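Local coordinates for glucokinase (Thermus thermophilus, PDB 3VOV), which probably transfers a phosphate from ATP to glucose and related hexoses, as a sugar kinase of the ROK family, at residues E59-G64 and E96-P101; L69-G74 and F103-A108; E125-L130 and G139-G144. One frame throughout, in Å; residues are numbered along the deposited sequence.

Contact 1 of 3, residues E59-G64 and E96-P101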
ATOM      1  N   GLU B  59     -44.523 -20.291 -15.425  1.00 29.06           N
ATOM      2  CA  GLU B  59     -45.148 -19.014 -15.752  1.00 29.22           C
ATOM      3  C   GLU B  59     -44.238 -17.814 -16.010  1.00 27.09           C
ATOM      4  O   GLU B  59     -44.717 -16.735 -16.381  1.00 26.61           O
ATOM      5  CB  GLU B  59     -46.293 -18.644 -14.817  1.00 31.19           C
ATOM      6  CG  GLU B  59     -46.142 -18.855 -13.363  1.00 35.50           C
ATOM      7  CD  GLU B  59     -47.504 -18.709 -12.701  1.00 42.45           C
ATOM      8  OE1 GLU B  59     -48.315 -19.654 -12.799  1.00 45.55           O
ATOM      9  OE2 GLU B  59     -47.767 -17.648 -12.096  1.00 45.07           O
ATOM     10  N   ALA B  60     -42.930 -18.016 -15.857  1.00 24.28           N
ATOM     11  CA  ALA B  60     -41.943 -16.979 -16.136  1.00 21.89           C
ATOM     12  C   ALA B  60     -40.624 -17.688 -16.355  1.00 21.36           C
ATOM     13  O   ALA B  60     -40.458 -18.861 -15.954  1.00 19.05           O
ATOM     14  CB  ALA B  60     -41.820 -15.996 -14.991  1.00 21.79           C
ATOM     15  N   ILE B  61     -39.687 -16.988 -17.000  1.00 18.54           N
ATOM     16  CA  ILE B  61     -38.395 -17.575 -17.215  1.00 18.90           C
ATOM     17  C   ILE B  61     -37.353 -16.676 -16.536  1.00 19.52           C
ATOM     18  O   ILE B  61     -37.444 -15.440 -16.621  1.00 19.31           O
ATOM     19  CB  ILE B  61     -38.141 -17.688 -18.717  1.00 19.73           C
ATOM     20  CG1 ILE B  61     -39.132 -18.706 -19.332  1.00 21.09           C
ATOM     21  CG2 ILE B  61     -36.680 -18.050 -19.003  1.00 16.51           C
ATOM     22  CD1 ILE B  61     -38.841 -19.028 -20.775  1.00 24.06           C
ATOM     23  N   GLY B  62     -36.397 -17.280 -15.839  1.00 18.23           N
ATOM     24  CA  GLY B  62     -35.266 -16.513 -15.315  1.00 18.09           C
ATOM     25  C   GLY B  62     -34.043 -16.938 -16.091  1.00 17.53           C
ATOM     26  O   GLY B  62     -33.849 -18.139 -16.344  1.00 17.80           O
ATOM     27  N   LEU B  63     -33.265 -15.950 -16.523  1.00 17.49           N
ATOM     28  CA  LEU B  63     -32.074 -16.179 -17.352  1.00 16.72           C
ATOM     29  C   LEU B  63     -30.837 -15.523 -16.761  1.00 17.65           C
ATOM     30  O   LEU B  63     -30.760 -14.262 -16.643  1.00 16.64           O
ATOM     31  CB  LEU B  63     -32.302 -15.637 -18.771  1.00 17.70           C
ATOM     32  CG  LEU B  63     -31.047 -15.633 -19.691  1.00 17.11           C
ATOM     33  CD1 LEU B  63     -30.528 -17.075 -19.987  1.00 12.34           C
ATOM     34  CD2 LEU B  63     -31.417 -14.933 -21.039  1.00 17.73           C
ATOM     35  N   GLY B  64     -29.852 -16.360 -16.457  1.00 16.43           N
ATOM     36  CA  GLY B  64     -28.642 -15.944 -15.840  1.00 17.45           C
ATOM     37  C   GLY B  64     -27.569 -15.958 -16.888  1.00 20.03           C
ATOM     38  O   GLY B  64     -27.464 -16.897 -17.694  1.00 18.53           O
ATOM     39  N   GLU B  96     -40.698 -13.131 -26.773  1.00 23.44           N
ATOM     40  CA  GLU B  96     -41.529 -13.359 -27.972  1.00 24.36           C
ATOM     41  C   GLU B  96     -41.584 -14.842 -28.339  1.00 24.76           C
ATOM     42  O   GLU B  96     -42.653 -15.369 -28.621  1.00 26.03           O
ATOM     43  CB  GLU B  96     -41.070 -12.468 -29.132  1.00 23.97           C
ATOM     44  CG  GLU B  96     -41.336 -10.945 -28.824  1.00 25.41           C
ATOM     45  CD  GLU B  96     -42.813 -10.574 -28.951  1.00 27.38           C
ATOM     46  OE1 GLU B  96     -43.517 -11.223 -29.735  1.00 30.58           O
ATOM     47  OE2 GLU B  96     -43.280  -9.640 -28.285  1.00 29.24           O
ATOM     48  N   ALA B  97     -40.447 -15.527 -28.283  1.00 24.68           N
ATOM     49  CA  ALA B  97     -40.361 -16.960 -28.621  1.00 25.30           C
ATOM     50  C   ALA B  97     -41.171 -17.869 -27.680  1.00 26.47           C
ATOM     51  O   ALA B  97     -41.744 -18.867 -28.061  1.00 26.31           O
ATOM     52  CB  ALA B  97     -38.902 -17.381 -28.601  1.00 24.55           C
ATOM     53  N   THR B  98     -41.270 -17.450 -26.443  1.00 27.19           N
ATOM     54  CA  THR B  98     -41.675 -18.310 -25.379  1.00 27.84           C
ATOM     55  C   THR B  98     -43.076 -17.923 -24.888  1.00 27.43           C
ATOM     56  O   THR B  98     -43.810 -18.737 -24.325  1.00 27.43           O
ATOM     57  CB  THR B  98     -40.575 -18.052 -24.347  1.00 28.20           C
ATOM     58  OG1 THR B  98     -39.805 -19.231 -24.088  1.00 32.67           O
ATOM     59  CG2 THR B  98     -41.014 -17.300 -23.210  1.00 24.47           C
ATOM     60  N   GLY B  99     -43.458 -16.674 -25.104  1.00 26.89           N
ATOM     61  CA  GLY B  99     -44.759 -16.207 -24.630  1.00 26.63           C
ATOM     62  C   GLY B  99     -44.804 -16.001 -23.120  1.00 28.10           C
ATOM     63  O   GLY B  99     -45.889 -15.836 -22.541  1.00 28.61           O
ATOM     64  N   ARG B 100     -43.625 -16.003 -22.468  1.00 27.20           N
ATOM     65  CA  ARG B 100     -43.527 -15.815 -21.020  1.00 26.37           C
ATOM     66  C   ARG B 100     -42.671 -14.569 -20.706  1.00 24.25           C
ATOM     67  O   ARG B 100     -41.776 -14.259 -21.458  1.00 24.48           O
ATOM     68  CB  ARG B 100     -42.842 -17.049 -20.373  1.00 26.64           C
ATOM     69  CG  ARG B 100     -43.792 -18.025 -19.646  1.00 28.63           C
ATOM     70  CD  ARG B 100     -44.717 -18.824 -20.587  1.00 26.10           C
ATOM     71  NE  ARG B 100     -43.972 -19.602 -21.565  1.00 28.39           N
ATOM     72  CZ  ARG B 100     -43.492 -20.826 -21.360  1.00 30.04           C
ATOM     73  NH1 ARG B 100     -43.677 -21.430 -20.190  1.00 31.58           N
ATOM     74  NH2 ARG B 100     -42.837 -21.447 -22.318  1.00 27.05           N
ATOM     75  N   PRO B 101     -42.928 -13.896 -19.574  1.00 23.21           N
ATOM     76  CA  PRO B 101     -42.003 -12.835 -19.148  1.00 23.06           C
ATOM     77  C   PRO B 101     -40.636 -13.449 -18.788  1.00 22.03           C
ATOM     78  O   PRO B 101     -40.563 -14.581 -18.280  1.00 20.58           O
ATOM     79  CB  PRO B 101     -42.702 -12.226 -17.921  1.00 23.55           C
ATOM     80  CG  PRO B 101     -43.534 -13.341 -17.375  1.00 23.68           C
ATOM     81  CD  PRO B 101     -44.011 -14.116 -18.602  1.00 23.33           C
TER
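Ile61 N donates to Pro101 O at 2.9 Å, the one hydrogen bond between segments 59-64 and 96-101. It is nearly straight, 164° at the hydrogen. It lies close to the line of the C=O bond. It sits at the start of the parallel pairing in a beta-alpha-beta crossover: strand 61-65 leads, by way of the inserted hairpin 69-76, to helix 90-98 and then to strand 102-106, its parallel neighbour in the five-stranded mixed sheet of this actin-like ATPase fold. The next backbone bond in that pairing joins Ile61 to Phe103.

Around this bond the side chains close in. Ala60 CB rests on Pro101 CG at 4.0 Å. The proline ring also leans on the backbone, with CD 3.5 Å from Glu59 O. The Ile61 chain is extended at chi2 (-172°), which sends CD1 out to meet Thr98 tip to tip. There CD1 is 3.5 Å from Thr98 OG1 and lies near CG2 as well. Further back, Ile61 CG1 passes Arg100 CB at 4.2 Å.

The next shell shapes the turn. Helix 90-98 ends at Thr98, and Gly99 just after it leaves helical geometry with a positive phi, which favours glycine. Arg100 CG lies 3.6 Å from Glu59 O; beyond it the chain bends at chi2 and chi3, which turns NE back toward Thr98 O. Its NH1 has a salt bridge to Glu51 and a hydrogen bond to Gly58 O, which ties the turn to helix 36-54 and to the loop before the strand. Ala60 also touches Ala293 and Val297 of helix 284-299. Within the turn, Arg100 NE donates to Thr98 O at 2.9 Å; Thr98 O lies near the guanidinium plane, while NE sits above the plane of that carbonyl.

Contact 2 of 3, residues L69-G74 and F103-A108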
ATOM      1  N   LEU B  69     -24.743  -6.839 -17.696  1.00 46.63           N
ATOM      2  CA  LEU B  69     -26.106  -6.759 -18.175  1.00 45.50           C
ATOM      3  C   LEU B  69     -26.479  -5.317 -18.368  1.00 44.16           C
ATOM      4  O   LEU B  69     -26.074  -4.459 -17.594  1.00 43.97           O
ATOM      5  CB  LEU B  69     -27.083  -7.369 -17.152  1.00 45.85           C
ATOM      6  CG  LEU B  69     -27.569  -8.808 -17.267  1.00 46.79           C
ATOM      7  CD1 LEU B  69     -28.128  -9.071 -18.653  1.00 48.34           C
ATOM      8  CD2 LEU B  69     -26.439  -9.751 -16.981  1.00 49.54           C
ATOM      9  N   ASP B  70     -27.267  -5.052 -19.395  1.00 42.49           N
ATOM     10  CA  ASP B  70     -28.067  -3.850 -19.395  1.00 41.40           C
ATOM     11  C   ASP B  70     -29.477  -4.292 -18.963  1.00 41.67           C
ATOM     12  O   ASP B  70     -30.250  -4.829 -19.780  1.00 39.98           O
ATOM     13  CB  ASP B  70     -28.068  -3.237 -20.795  1.00 41.29           C
ATOM     14  CG  ASP B  70     -28.645  -1.850 -20.827  1.00 39.89           C
ATOM     15  OD1 ASP B  70     -28.181  -1.064 -21.667  1.00 42.24           O
ATOM     16  OD2 ASP B  70     -29.540  -1.534 -20.026  1.00 35.91           O
ATOM     17  N   PHE B  71     -29.807  -4.120 -17.686  1.00 41.51           N
ATOM     18  CA  PHE B  71     -31.168  -4.471 -17.210  1.00 43.56           C
ATOM     19  C   PHE B  71     -32.209  -3.502 -17.749  1.00 43.99           C
ATOM     20  O   PHE B  71     -33.394  -3.821 -17.819  1.00 44.35           O
ATOM     21  CB  PHE B  71     -31.261  -4.456 -15.680  1.00 43.24           C
ATOM     22  CG  PHE B  71     -30.490  -5.557 -15.008  1.00 44.13           C
ATOM     23  CD1 PHE B  71     -31.101  -6.776 -14.738  1.00 42.49           C
ATOM     24  CD2 PHE B  71     -29.157  -5.361 -14.623  1.00 44.39           C
ATOM     25  CE1 PHE B  71     -30.407  -7.790 -14.096  1.00 44.92           C
ATOM     26  CE2 PHE B  71     -28.435  -6.383 -13.984  1.00 45.96           C
ATOM     27  CZ  PHE B  71     -29.061  -7.607 -13.726  1.00 45.92           C
ATOM     28  N   ARG B  72     -31.756  -2.290 -18.065  1.00 45.17           N
ATOM     29  CA  ARG B  72     -32.623  -1.242 -18.610  1.00 46.25           C
ATOM     30  C   ARG B  72     -33.238  -1.762 -19.892  1.00 45.08           C
ATOM     31  O   ARG B  72     -34.462  -1.878 -19.992  1.00 45.86           O
ATOM     32  CB  ARG B  72     -31.822   0.037 -18.912  1.00 47.05           C
ATOM     33  CG  ARG B  72     -31.442   0.888 -17.688  1.00 51.62           C
ATOM     34  CD  ARG B  72     -32.491   1.978 -17.400  1.00 56.53           C
ATOM     35  NE  ARG B  72     -32.364   3.195 -18.227  1.00 59.05           N
ATOM     36  CZ  ARG B  72     -32.128   4.417 -17.735  1.00 61.28           C
ATOM     37  NH1 ARG B  72     -31.962   4.582 -16.425  1.00 61.00           N
ATOM     38  NH2 ARG B  72     -32.053   5.483 -18.543  1.00 60.71           N
ATOM     39  N   ARG B  73     -32.364  -2.102 -20.842  1.00 43.57           N
ATOM     40  CA  ARG B  73     -32.741  -2.459 -22.211  1.00 42.30           C
ATOM     41  C   ARG B  73     -32.971  -3.959 -22.373  1.00 40.85           C
ATOM     42  O   ARG B  73     -33.473  -4.396 -23.422  1.00 39.87           O
ATOM     43  CB  ARG B  73     -31.658  -2.026 -23.209  1.00 42.62           C
ATOM     44  CG  ARG B  73     -31.205  -0.541 -23.122  1.00 45.41           C
ATOM     45  CD  ARG B  73     -30.062  -0.270 -24.112  1.00 47.73           C
ATOM     46  NE  ARG B  73     -30.523  -0.266 -25.497  1.00 49.58           N
ATOM     47  CZ  ARG B  73     -29.806  -0.677 -26.544  1.00 52.38           C
ATOM     48  NH1 ARG B  73     -28.569  -1.153 -26.383  1.00 53.49           N
ATOM     49  NH2 ARG B  73     -30.337  -0.622 -27.765  1.00 51.86           N
ATOM     50  N   GLY B  74     -32.597  -4.737 -21.343  1.00 38.63           N
ATOM     51  CA  GLY B  74     -32.706  -6.194 -21.385  1.00 35.96           C
ATOM     52  C   GLY B  74     -31.772  -6.773 -22.420  1.00 35.00           C
ATOM     53  O   GLY B  74     -32.175  -7.552 -23.273  1.00 34.21           O
ATOM     54  N   PHE B 103     -36.862 -12.672 -16.936  1.00 19.71           N
ATOM     55  CA  PHE B 103     -36.148 -11.866 -15.953  1.00 20.69           C
ATOM     56  C   PHE B 103     -34.650 -12.200 -16.014  1.00 21.11           C
ATOM     57  O   PHE B 103     -34.249 -13.345 -15.814  1.00 21.42           O
ATOM     58  CB  PHE B 103     -36.735 -12.122 -14.542  1.00 21.05           C
ATOM     59  CG  PHE B 103     -38.199 -11.729 -14.408  1.00 22.40           C
ATOM     60  CD1 PHE B 103     -38.549 -10.403 -14.169  1.00 25.41           C
ATOM     61  CD2 PHE B 103     -39.214 -12.682 -14.556  1.00 22.99           C
ATOM     62  CE1 PHE B 103     -39.900 -10.024 -14.055  1.00 27.72           C
ATOM     63  CE2 PHE B 103     -40.579 -12.326 -14.449  1.00 24.29           C
ATOM     64  CZ  PHE B 103     -40.921 -10.992 -14.185  1.00 26.80           C
ATOM     65  N   LEU B 104     -33.831 -11.200 -16.327  1.00 20.77           N
ATOM     66  CA  LEU B 104     -32.397 -11.376 -16.505  1.00 21.03           C
ATOM     67  C   LEU B 104     -31.657 -11.192 -15.183  1.00 20.27           C
ATOM     68  O   LEU B 104     -32.050 -10.373 -14.359  1.00 18.95           O
ATOM     69  CB  LEU B 104     -31.875 -10.263 -17.399  1.00 22.36           C
ATOM     70  CG  LEU B 104     -32.361 -10.161 -18.831  1.00 27.40           C
ATOM     71  CD1 LEU B 104     -31.367  -9.254 -19.576  1.00 31.01           C
ATOM     72  CD2 LEU B 104     -32.427 -11.514 -19.495  1.00 30.43           C
ATOM     73  N   GLU B 105     -30.554 -11.904 -15.010  1.00 18.29           N
ATOM     74  CA  GLU B 105     -29.748 -11.685 -13.832  1.00 18.10           C
ATOM     75  C   GLU B 105     -28.299 -12.021 -14.175  1.00 18.20           C
ATOM     76  O   GLU B 105     -28.028 -12.876 -15.023  1.00 17.84           O
ATOM     77  CB  GLU B 105     -30.269 -12.523 -12.664  1.00 18.12           C
ATOM     78  CG  GLU B 105     -29.523 -12.292 -11.291  1.00 17.75           C
ATOM     79  CD  GLU B 105     -29.522 -10.842 -10.867  1.00 17.90           C
ATOM     80  OE1 GLU B 105     -28.639 -10.063 -11.334  1.00 18.48           O
ATOM     81  OE2 GLU B 105     -30.394 -10.479 -10.050  1.00 19.95           O
ATOM     82  N   ASN B 106     -27.381 -11.292 -13.563  1.00 19.70           N
ATOM     83  CA  ASN B 106     -25.954 -11.578 -13.683  1.00 20.00           C
ATOM     84  C   ASN B 106     -25.680 -12.930 -12.989  1.00 19.31           C
ATOM     85  O   ASN B 106     -26.275 -13.239 -11.949  1.00 17.12           O
ATOM     86  CB  ASN B 106     -25.197 -10.407 -13.037  1.00 21.79           C
ATOM     87  CG  ASN B 106     -23.871 -10.807 -12.499  1.00 27.25           C
ATOM     88  OD1 ASN B 106     -22.921 -11.031 -13.268  1.00 37.00           O
ATOM     89  ND2 ASN B 106     -23.762 -10.885 -11.187  1.00 29.98           N
ATOM     90  N   ASP B 107     -24.782 -13.733 -13.550  1.00 18.58           N
ATOM     91  CA  ASP B 107     -24.534 -15.086 -13.033  1.00 17.68           C
ATOM     92  C   ASP B 107     -24.056 -15.144 -11.587  1.00 17.48           C
ATOM     93  O   ASP B 107     -24.468 -16.028 -10.851  1.00 15.38           O
ATOM     94  CB  ASP B 107     -23.583 -15.858 -13.936  1.00 18.46           C
ATOM     95  CG  ASP B 107     -22.193 -15.202 -14.052  1.00 20.01           C
ATOM     96  OD1 ASP B 107     -21.959 -14.031 -13.705  1.00 24.30           O
ATOM     97  OD2 ASP B 107     -21.314 -15.928 -14.443  1.00 25.10           O
ATOM     98  N   ALA B 108     -23.203 -14.199 -11.180  1.00 17.09           N
ATOM     99  CA  ALA B 108     -22.720 -14.129  -9.802  1.00 16.04           C
ATOM    100  C   ALA B 108     -23.816 -13.686  -8.826  1.00 16.78           C
ATOM    101  O   ALA B 108     -23.946 -14.266  -7.725  1.00 16.19           O
ATOM    102  CB  ALA B 108     -21.473 -13.215  -9.729  1.00 18.10           C
TER
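Leu69 and Phe71 run past Asn106 and Leu104 with CA atoms 6.6 Å apart for Leu69 and Asn106, so the contact is made largely by side chains. The hairpin of strands 69-70 and 75-76 here covers the outer strand 102-106 of the sheet. Leu69 CD1 presses on Leu104 CD1 at 3.4 Å, tighter than usual. Leu69 CD2 reaches the backbone of Asn106, the N-cap of helix 107-118. Leu104 CD1 also touches Gly74.

Phe71 CG lies beside its backbone N (chi1 -69°), which lays one ring face over Leu69 CB and turns an edge to the strand. At that edge CE1 is 3.1 Å from Leu104 O, and CZ is 3.5 Å from Glu105 OE1. The Glu105 carboxylate is turned 66° from the ring. Its OE1 accepts from Asn106 N at 2.8 Å and from Asn109; OE2 has a salt bridge to Arg148. Replacing Phe71 with an alanine would probably leave Leu104 O and Glu105 OE1 without their aromatic C-H neighbours and uncover Leu69 CB. The ring's slightly positive rim meeting two oxygens is consistent with weak electrostatic attraction added to apolar packing.

Contact 3 of 3, residues E125-L130 and G139-G144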
ATOM      1  N   GLU B 125     -31.630 -13.394   6.568  1.00 25.55           N
ATOM      2  CA  GLU B 125     -32.292 -12.284   5.913  1.00 27.56           C
ATOM      3  C   GLU B 125     -31.398 -11.634   4.852  1.00 26.37           C
ATOM      4  O   GLU B 125     -31.881 -11.226   3.805  1.00 26.57           O
ATOM      5  CB  GLU B 125     -32.640 -11.195   6.936  1.00 28.20           C
ATOM      6  CG  GLU B 125     -33.784 -11.553   7.871  1.00 36.72           C
ATOM      7  CD  GLU B 125     -35.003 -11.961   7.090  1.00 43.40           C
ATOM      8  OE1 GLU B 125     -35.573 -11.065   6.404  1.00 46.48           O
ATOM      9  OE2 GLU B 125     -35.342 -13.171   7.126  1.00 45.55           O
ATOM     10  N   SER B 126     -30.110 -11.505   5.159  1.00 23.96           N
ATOM     11  CA  SER B 126     -29.166 -10.872   4.243  1.00 22.62           C
ATOM     12  C   SER B 126     -27.930 -11.746   4.173  1.00 22.42           C
ATOM     13  O   SER B 126     -27.577 -12.451   5.144  1.00 22.23           O
ATOM     14  CB  SER B 126     -28.831  -9.414   4.651  1.00 22.81           C
ATOM     15  OG  SER B 126     -27.987  -9.347   5.816  1.00 21.40           O
ATOM     16  N   SER B 127     -27.289 -11.746   3.015  1.00 21.79           N
ATOM     17  CA  SER B 127     -26.012 -12.399   2.900  1.00 21.33           C
ATOM     18  C   SER B 127     -25.158 -11.723   1.823  1.00 22.07           C
ATOM     19  O   SER B 127     -25.627 -10.895   1.023  1.00 20.62           O
ATOM     20  CB  SER B 127     -26.167 -13.913   2.647  1.00 21.90           C
ATOM     21  OG  SER B 127     -26.855 -14.141   1.430  1.00 21.62           O
ATOM     22  N   LEU B 128     -23.899 -12.120   1.797  1.00 21.36           N
ATOM     23  CA  LEU B 128     -22.946 -11.543   0.894  1.00 21.44           C
ATOM     24  C   LEU B 128     -22.193 -12.721   0.321  1.00 21.24           C
ATOM     25  O   LEU B 128     -21.749 -13.591   1.060  1.00 20.90           O
ATOM     26  CB  LEU B 128     -22.046 -10.665   1.745  1.00 23.65           C
ATOM     27  CG  LEU B 128     -20.837  -9.878   1.327  1.00 27.47           C
ATOM     28  CD1 LEU B 128     -19.962 -10.690   0.444  1.00 28.80           C
ATOM     29  CD2 LEU B 128     -21.193  -8.498   0.766  1.00 29.11           C
ATOM     30  N   TYR B 129     -22.082 -12.762  -0.995  1.00 19.01           N
ATOM     31  CA  TYR B 129     -21.482 -13.894  -1.684  1.00 19.32           C
ATOM     32  C   TYR B 129     -20.340 -13.441  -2.591  1.00 17.91           C
ATOM     33  O   TYR B 129     -20.474 -12.451  -3.313  1.00 18.38           O
ATOM     34  CB  TYR B 129     -22.565 -14.545  -2.530  1.00 19.58           C
ATOM     35  CG  TYR B 129     -22.094 -15.632  -3.461  1.00 20.38           C
ATOM     36  CD1 TYR B 129     -21.875 -16.899  -2.988  1.00 17.13           C
ATOM     37  CD2 TYR B 129     -21.925 -15.392  -4.828  1.00 18.65           C
ATOM     38  CE1 TYR B 129     -21.458 -17.928  -3.830  1.00 18.09           C
ATOM     39  CE2 TYR B 129     -21.522 -16.410  -5.696  1.00 16.73           C
ATOM     40  CZ  TYR B 129     -21.296 -17.691  -5.170  1.00 20.60           C
ATOM     41  OH  TYR B 129     -20.920 -18.744  -5.976  1.00 21.98           O
ATOM     42  N   LEU B 130     -19.230 -14.170  -2.552  1.00 17.00           N
ATOM     43  CA  LEU B 130     -18.088 -13.883  -3.434  1.00 16.15           C
ATOM     44  C   LEU B 130     -17.714 -15.144  -4.130  1.00 16.73           C
ATOM     45  O   LEU B 130     -17.720 -16.210  -3.516  1.00 16.81           O
ATOM     46  CB  LEU B 130     -16.890 -13.407  -2.603  1.00 15.46           C
ATOM     47  CG  LEU B 130     -15.760 -12.738  -3.408  1.00 17.09           C
ATOM     48  CD1 LEU B 130     -16.163 -11.311  -3.722  1.00 14.09           C
ATOM     49  CD2 LEU B 130     -14.421 -12.778  -2.607  1.00 16.02           C
ATOM     50  N   GLY B 139     -22.244 -11.098  -5.104  1.00 18.81           N
ATOM     51  CA  GLY B 139     -23.619 -10.639  -5.088  1.00 17.33           C
ATOM     52  C   GLY B 139     -23.994 -10.303  -3.681  1.00 17.90           C
ATOM     53  O   GLY B 139     -23.437 -10.889  -2.736  1.00 18.30           O
ATOM     54  N   VAL B 140     -24.886  -9.315  -3.537  1.00 17.17           N
ATOM     55  CA  VAL B 140     -25.425  -8.917  -2.262  1.00 17.98           C
ATOM     56  C   VAL B 140     -26.937  -9.163  -2.245  1.00 18.39           C
ATOM     57  O   VAL B 140     -27.660  -8.706  -3.144  1.00 17.36           O
ATOM     58  CB  VAL B 140     -25.156  -7.426  -1.978  1.00 19.57           C
ATOM     59  CG1 VAL B 140     -25.536  -7.128  -0.514  1.00 20.80           C
ATOM     60  CG2 VAL B 140     -23.656  -7.115  -2.184  1.00 16.45           C
ATOM     61  N   VAL B 141     -27.385  -9.877  -1.215  1.00 17.52           N
ATOM     62  CA  VAL B 141     -28.800 -10.260  -1.033  1.00 18.28           C
ATOM     63  C   VAL B 141     -29.277  -9.614   0.260  1.00 19.11           C
ATOM     64  O   VAL B 141     -28.745  -9.879   1.338  1.00 19.23           O
ATOM     65  CB  VAL B 141     -28.979 -11.792  -0.969  1.00 17.93           C
ATOM     66  CG1 VAL B 141     -30.470 -12.197  -0.805  1.00 18.06           C
ATOM     67  CG2 VAL B 141     -28.402 -12.435  -2.300  1.00 17.46           C
ATOM     68  N   LEU B 142     -30.216  -8.703   0.118  1.00 19.52           N
ATOM     69  CA  LEU B 142     -30.838  -8.066   1.258  1.00 21.62           C
ATOM     70  C   LEU B 142     -32.374  -8.173   1.231  1.00 22.56           C
ATOM     71  O   LEU B 142     -32.933  -8.104   0.140  1.00 21.33           O
ATOM     72  CB  LEU B 142     -30.529  -6.538   1.165  1.00 23.11           C
ATOM     73  CG  LEU B 142     -29.096  -6.044   0.847  1.00 23.08           C
ATOM     74  CD1 LEU B 142     -29.004  -4.540   0.579  1.00 23.46           C
ATOM     75  CD2 LEU B 142     -28.135  -6.419   1.957  1.00 21.65           C
ATOM     76  N   GLY B 143     -33.069  -8.316   2.389  1.00 23.88           N
ATOM     77  CA  GLY B 143     -33.963  -9.587   2.695  1.00 24.77           C
ATOM     78  C   GLY B 143     -34.372 -10.203   1.340  1.00 24.68           C
ATOM     79  O   GLY B 143     -35.526 -10.091   0.913  1.00 24.84           O
ATOM     80  N   GLY B 144     -33.477 -11.029   0.798  1.00 23.91           N
ATOM     81  CA  GLY B 144     -34.000 -12.310   0.225  1.00 22.40           C
ATOM     82  C   GLY B 144     -33.987 -11.893  -1.275  1.00 22.26           C
ATOM     83  O   GLY B 144     -34.331 -12.687  -2.116  1.00 21.33           O
TER
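With chi1 at 177°, Leu128 swings CG to the side away from its own backbone N, and Val140 holds CG2 beside its own, which brings Leu128 CD2 obliquely across to Val140 CG2 at 4.1 Å. On the other face Ser127 OG stands between its backbone N and carbonyl carbon (chi1 61°), 4.0 Å from Val141 CB. The hydroxyl is hydrogen-bonded to His116 of helix 107-118. Leu128 and Val140 instead pack on Phe236 of helix 212-236.

The segments are the two arms of a beta hairpin in a five-stranded mixed sheet. Their strands are antiparallel, with Ser127-Val141 and Tyr129-Gly139 as hydrogen-bonded pairs and Leu128-Val140 as the non-hydrogen-bonded pair between them. Ser127 N gives to Val141 O at 2.9 Å, in the carbonyl plane, and Val141 N returns the bond to Ser127 O at 3.0 Å. Tyr129 and Gly139 exchange a second such pair. Gly139 has no side chain, and the Tyr129 ring leads away to Ala111, Ala112 and Glu115 of helix 107-118. Toward the open end, Ser126 CB meets Leu142 CD2 at 4.1 Å, and Ser126 OG is hydrogen-bonded to Gly239 N. Leu142 also packs on Leu142 of a second subunit.

From the N terminus, strand 61-65 opens contact 1, and hairpin 69-76 opens contact 2 soon after. The end of helix 90-98 and the turn after it, to Pro101, close contact 1, and strand 102-106 with the start of helix 107-118 closes contact 2. The two loops therefore cross. They meet in one sheet, where Leu63 N lies 2.9 Å from Phe103 O, a probable hydrogen bond. Contact 3 follows in series and closes only the short turn of its hairpin, in the second sheet. Helix 107-118 leads from contact 2 to contact 3, and Ala108 O packs on Tyr129 CD2 between them. Contacts 1 and 3 do not touch; their nearest atoms are about 12 Å apart.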